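PDB 6O93: D-alanyl transferase DltD from Enterococcus faecalis, which probably transfers D-alanine to lipoteichoic acid in the cell envelope of this Gram-positive bacterium. Local coordinates for residues V297-S302 / L307-L312; M311-A316 / F334-N339. All blocks are in the same frame, centred on the assembly; numbering follows the deposited sequence.

Interaction 1 (V297-S302 / L307-L312). With PO4 (phosphate ion), chain G.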
# COMPACT_ATOMS: atom_id res chain seq x y z
N VAL A 297 -10.69 -4.75 -11.88
CA VAL A 297 -10.54 -6.19 -12.02
C VAL A 297 -10.81 -6.54 -13.48
O VAL A 297 -11.76 -6.02 -14.08
CB VAL A 297 -11.49 -6.96 -11.08
CG1 VAL A 297 -11.43 -8.46 -11.35
CG2 VAL A 297 -11.16 -6.66 -9.63
N ASN A 298 -9.96 -7.39 -14.05
CA ASN A 298 -10.08 -7.74 -15.46
C ASN A 298 -11.49 -8.22 -15.78
O ASN A 298 -11.99 -9.16 -15.15
CB ASN A 298 -9.05 -8.81 -15.82
CG ASN A 298 -9.06 -9.15 -17.30
OD1 ASN A 298 -9.54 -8.38 -18.13
ND2 ASN A 298 -8.52 -10.32 -17.64
N LYS A 299 -12.12 -7.58 -16.76
CA LYS A 299 -13.48 -7.95 -17.13
C LYS A 299 -13.57 -9.41 -17.54
O LYS A 299 -14.50 -10.12 -17.15
CB LYS A 299 -13.97 -7.04 -18.27
CG LYS A 299 -15.44 -7.22 -18.64
CD LYS A 299 -16.37 -6.71 -17.55
CE LYS A 299 -17.84 -6.88 -17.93
NZ LYS A 299 -18.75 -6.45 -16.82
N ARG A 300 -12.60 -9.88 -18.34
CA ARG A 300 -12.63 -11.26 -18.80
C ARG A 300 -12.62 -12.25 -17.64
O ARG A 300 -13.20 -13.34 -17.74
CB ARG A 300 -11.46 -11.53 -19.75
CG ARG A 300 -11.46 -10.64 -20.98
CD ARG A 300 -10.36 -11.03 -21.97
NE ARG A 300 -10.43 -10.24 -23.19
CZ ARG A 300 -9.75 -10.52 -24.31
NH1 ARG A 300 -8.95 -11.58 -24.36
NH2 ARG A 300 -9.88 -9.74 -25.37
N TRP A 301 -11.97 -11.89 -16.53
CA TRP A 301 -11.92 -12.78 -15.38
C TRP A 301 -13.18 -12.66 -14.53
O TRP A 301 -13.74 -13.68 -14.10
CB TRP A 301 -10.68 -12.50 -14.55
CG TRP A 301 -10.52 -13.42 -13.38
CD1 TRP A 301 -10.50 -13.07 -12.06
CD2 TRP A 301 -10.37 -14.84 -13.43
NE1 TRP A 301 -10.34 -14.20 -11.29
CE2 TRP A 301 -10.26 -15.29 -12.10
CE3 TRP A 301 -10.32 -15.77 -14.47
CZ2 TRP A 301 -10.10 -16.64 -11.79
CZ3 TRP A 301 -10.16 -17.11 -14.16
CH2 TRP A 301 -10.06 -17.53 -12.82
N SER A 302 -13.65 -11.43 -14.29
CA SER A 302 -14.86 -11.25 -13.49
C SER A 302 -16.07 -11.88 -14.17
O SER A 302 -16.98 -12.36 -13.48
CB SER A 302 -15.09 -9.77 -13.22
OG SER A 302 -15.17 -9.03 -14.43
N LEU A 307 -17.71 -12.10 -10.12
CA LEU A 307 -17.51 -10.90 -9.32
C LEU A 307 -18.22 -9.72 -9.97
O LEU A 307 -18.09 -9.48 -11.17
CB LEU A 307 -16.02 -10.60 -9.18
CG LEU A 307 -15.66 -9.46 -8.23
CD1 LEU A 307 -15.89 -9.86 -6.78
CD2 LEU A 307 -14.22 -9.01 -8.44
N SER A 308 -18.99 -8.98 -9.17
CA SER A 308 -19.84 -7.92 -9.69
C SER A 308 -19.03 -6.66 -9.91
O SER A 308 -18.50 -6.07 -8.96
CB SER A 308 -21.00 -7.64 -8.74
OG SER A 308 -21.72 -6.50 -9.15
N GLN A 309 -18.94 -6.23 -11.18
CA GLN A 309 -18.31 -4.95 -11.48
C GLN A 309 -19.15 -3.79 -10.97
O GLN A 309 -18.60 -2.73 -10.63
CB GLN A 309 -18.10 -4.82 -12.99
CG GLN A 309 -17.03 -5.75 -13.54
CD GLN A 309 -15.62 -5.31 -13.20
OE1 GLN A 309 -15.41 -4.20 -12.70
NE2 GLN A 309 -14.65 -6.17 -13.47
N ASP A 310 -20.47 -3.96 -10.90
CA ASP A 310 -21.32 -2.94 -10.30
C ASP A 310 -20.98 -2.75 -8.83
O ASP A 310 -20.92 -1.61 -8.34
CB ASP A 310 -22.79 -3.32 -10.46
CG ASP A 310 -23.19 -3.54 -11.91
OD1 ASP A 310 -22.66 -2.82 -12.78
OD2 ASP A 310 -24.03 -4.42 -12.17
N MET A 311 -20.74 -3.85 -8.11
CA MET A 311 -20.32 -3.76 -6.71
C MET A 311 -18.98 -3.04 -6.59
O MET A 311 -18.79 -2.23 -5.67
CB MET A 311 -20.25 -5.16 -6.11
CG MET A 311 -19.79 -5.21 -4.66
SD MET A 311 -17.99 -5.25 -4.46
CE MET A 311 -17.59 -6.84 -5.19
N LEU A 312 -18.05 -3.33 -7.50
CA LEU A 312 -16.76 -2.64 -7.45
C LEU A 312 -16.91 -1.14 -7.65
O LEU A 312 -16.15 -0.36 -7.07
CB LEU A 312 -15.82 -3.23 -8.51
CG LEU A 312 -15.30 -4.64 -8.24
CD1 LEU A 312 -14.49 -5.15 -9.43
CD2 LEU A 312 -14.46 -4.69 -6.97
P PO4 G . -8.65 -13.95 -7.77
O1 PO4 G . -8.87 -13.56 -6.33
O2 PO4 G . -7.22 -13.67 -8.15
O3 PO4 G . -9.58 -13.14 -8.65
O4 PO4 G . -8.95 -15.42 -7.95
O HOH W 1 -13.10 -2.92 -11.77
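The amide of Gln309 reaches across to the start of helix 299-305 and gives both hydrogens of NE2 away. One bond, NE2 to Ser302 OG at 3.1 Å, is nearly straight (171°) and lies in the amide plane. The other, NE2 to Val297 O at 3.0 Å, is more bent, and the donor sits above the carbonyl plane, well off the lone pairs. A turn at chi2 (-74°) folds the glutamine chain back so that its amide meets both acceptors. Water 1, 2.8 Å from Gln309 OE1, accepts from Val297 N and so links the oxygen end of the amide to the same valine.

Beneath this polar clasp the packing is tight. Val297 CG2 packs against the neighbouring ends of two leucines, 3.7 Å from Leu312 CD1 and 4.0 Å from Leu307 CD2, and the valine crosses both at about a right angle. The opposite character appears on the more solvent-exposed side, where the tail of Lys299 merely lies near Gln309, NZ being 3.8 Å from CG; its weak, long ion pair is with Asp303. Both helix starts are capped, Ser308 OG accepting from Met311 N at 3.0 Å and Asn298 OD1 weakly from Arg300 N. Trp301 takes no part between the segments; its NE1 donates to phosphate O3 at 2.9 Å, and Thr347 OG1 is bonded to the same ion.

Strand 289-294 leads into this loop, and helix 309-324 runs on toward strand 331-333. The contact lies within the beta-alpha-beta crossover between these neighbouring parallel strands, where it packs the short helix 299-305 against the start of helix 309-324.

Interaction 2 (M311-A316 / F334-N339)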
# COMPACT_ATOMS: atom_id res chain seq x y z
N MET A 311 -20.74 -3.85 -8.11
CA MET A 311 -20.32 -3.76 -6.71
C MET A 311 -18.98 -3.04 -6.59
O MET A 311 -18.79 -2.23 -5.67
CB MET A 311 -20.25 -5.16 -6.11
CG MET A 311 -19.79 -5.21 -4.66
SD MET A 311 -17.99 -5.25 -4.46
CE MET A 311 -17.59 -6.84 -5.19
N LEU A 312 -18.05 -3.33 -7.50
CA LEU A 312 -16.76 -2.64 -7.45
C LEU A 312 -16.91 -1.14 -7.65
O LEU A 312 -16.15 -0.36 -7.07
CB LEU A 312 -15.82 -3.23 -8.51
CG LEU A 312 -15.30 -4.64 -8.24
CD1 LEU A 312 -14.49 -5.15 -9.43
CD2 LEU A 312 -14.46 -4.69 -6.97
N GLN A 313 -17.89 -0.72 -8.46
CA GLN A 313 -18.14 0.71 -8.61
C GLN A 313 -18.75 1.31 -7.36
O GLN A 313 -18.49 2.47 -7.03
CB GLN A 313 -19.04 0.97 -9.82
CG GLN A 313 -18.35 0.75 -11.16
CD GLN A 313 -17.09 1.58 -11.29
OE1 GLN A 313 -17.09 2.79 -11.05
NE2 GLN A 313 -15.99 0.92 -11.65
N GLN A 314 -19.57 0.54 -6.64
CA GLN A 314 -20.07 1.00 -5.35
C GLN A 314 -18.92 1.20 -4.37
O GLN A 314 -18.91 2.16 -3.59
CB GLN A 314 -21.09 0.01 -4.80
CG GLN A 314 -22.37 -0.09 -5.62
CD GLN A 314 -23.20 1.18 -5.57
OE1 GLN A 314 -23.63 1.61 -4.50
NE2 GLN A 314 -23.42 1.79 -6.72
N VAL A 315 -17.94 0.30 -4.40
CA VAL A 315 -16.77 0.42 -3.52
C VAL A 315 -15.98 1.67 -3.87
O VAL A 315 -15.59 2.45 -3.00
CB VAL A 315 -15.90 -0.85 -3.62
CG1 VAL A 315 -14.62 -0.69 -2.81
CG2 VAL A 315 -16.69 -2.06 -3.15
N ALA A 316 -15.72 1.88 -5.17
CA ALA A 316 -14.99 3.07 -5.59
C ALA A 316 -15.72 4.34 -5.15
O ALA A 316 -15.09 5.30 -4.69
CB ALA A 316 -14.79 3.07 -7.10
N PHE A 334 -9.02 4.01 -11.80
CA PHE A 334 -9.04 3.16 -12.98
C PHE A 334 -9.98 1.96 -12.81
O PHE A 334 -9.87 0.98 -13.56
CB PHE A 334 -7.63 2.67 -13.30
CG PHE A 334 -6.66 3.78 -13.64
CD1 PHE A 334 -6.81 4.51 -14.80
CD2 PHE A 334 -5.61 4.08 -12.79
CE1 PHE A 334 -5.92 5.52 -15.12
CE2 PHE A 334 -4.72 5.10 -13.10
CZ PHE A 334 -4.88 5.82 -14.26
N SER A 335 -10.91 2.03 -11.86
CA SER A 335 -11.84 0.92 -11.65
C SER A 335 -12.78 0.73 -12.83
O SER A 335 -13.31 -0.37 -13.02
CB SER A 335 -12.65 1.13 -10.37
OG SER A 335 -13.47 2.29 -10.46
N THR A 336 -13.00 1.77 -13.64
CA THR A 336 -13.83 1.66 -14.83
C THR A 336 -13.06 1.12 -16.03
O THR A 336 -13.65 1.00 -17.11
CB THR A 336 -14.41 3.03 -15.19
OG1 THR A 336 -13.36 4.00 -15.26
CG2 THR A 336 -15.44 3.46 -14.15
N CYS A 337 -11.77 0.80 -15.87
CA CYS A 337 -10.95 0.28 -16.95
C CYS A 337 -10.90 -1.25 -16.97
O CYS A 337 -9.93 -1.83 -17.47
CB CYS A 337 -9.53 0.84 -16.84
SG CYS A 337 -9.45 2.65 -16.87
N SER A 338 -11.94 -1.91 -16.45
CA SER A 338 -11.92 -3.36 -16.36
C SER A 338 -11.81 -4.02 -17.72
O SER A 338 -11.20 -5.09 -17.85
CB SER A 338 -13.18 -3.85 -15.64
OG SER A 338 -14.35 -3.35 -16.27
N ASN A 339 -12.38 -3.41 -18.76
CA ASN A 339 -12.36 -3.98 -20.10
C ASN A 339 -11.16 -3.53 -20.92
O ASN A 339 -11.06 -3.91 -22.10
CB ASN A 339 -13.65 -3.63 -20.84
CG ASN A 339 -13.94 -4.58 -21.99
OD1 ASN A 339 -13.58 -5.75 -21.94
ND2 ASN A 339 -14.59 -4.07 -23.03
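The carboxamide of Gln313 meets two residues of the turn that follows strand 331-333, on opposite sides of its plane. The Thr336 methyl CG2 stands to one side, beyond the edge formed by OE1 and NE2, 3.6 Å from OE1. Ser335 OG approaches the NE2 end from the other side of the plane, tilted 27° out of it. The second flat group, the Phe334 ring, has Cys337 SG in plane at its edge and turns away from the helix, packing against Ala357, Val358 and Gln361 of helix 352-367.

Gln313 NE2 donates to Ser335 OG at 3.1 Å, with a bent N-H...O angle of 141°. Gln313 CG lies opposite the carbonyl carbon and the chain bends at chi2 (-55°), which carries the amide across to the turn. Ala316, one turn further along the helix, brings CB to 3.7 Å from Ser335 OG, so the hydroxyl sits against a methyl as well as an amide. Ser335 lies within a type I beta turn, with Cys337 N to Phe334 O at 3.0 Å. Burial is uneven: Ser335 and Ala316 are enclosed, whereas Thr336 is exposed and Gln313 is partly exposed.

Ser335 OG is also hydrogen-bonded to Asp333 OD1, just before the turn. The hydroxyl therefore bridges an amide and a carboxylate, and the nearby negative charge would probably make its oxygen a better acceptor for Gln313. With one bent hydrogen bond and two methyl contacts across a small interface, the helix and the turn are joined by a light, directional polar link and no apolar core.

How the interactions relate
The two contacts lie about 8 Å apart, centre to centre, on the same side of the chain's centre, and share Met311 and Leu312 on helix 309-324. Along the chain, the loop after strand 289-294 and helix 299-305 come first, then helix 309-324, then strand 331-333 and its turn. Interaction 1 joins the start of the long helix to the loop and short helix after strand 289-294, and interaction 2 joins its next turns to the loop after strand 331-333. Those loops also meet directly: Lys299 N and Ser338 O, 2.9 Å apart, probably form a hydrogen bond. Asn298 lies near, without touching, a probable Ser-His-Asp triad, consistent with the SGNH-hydrolase relationship of the family.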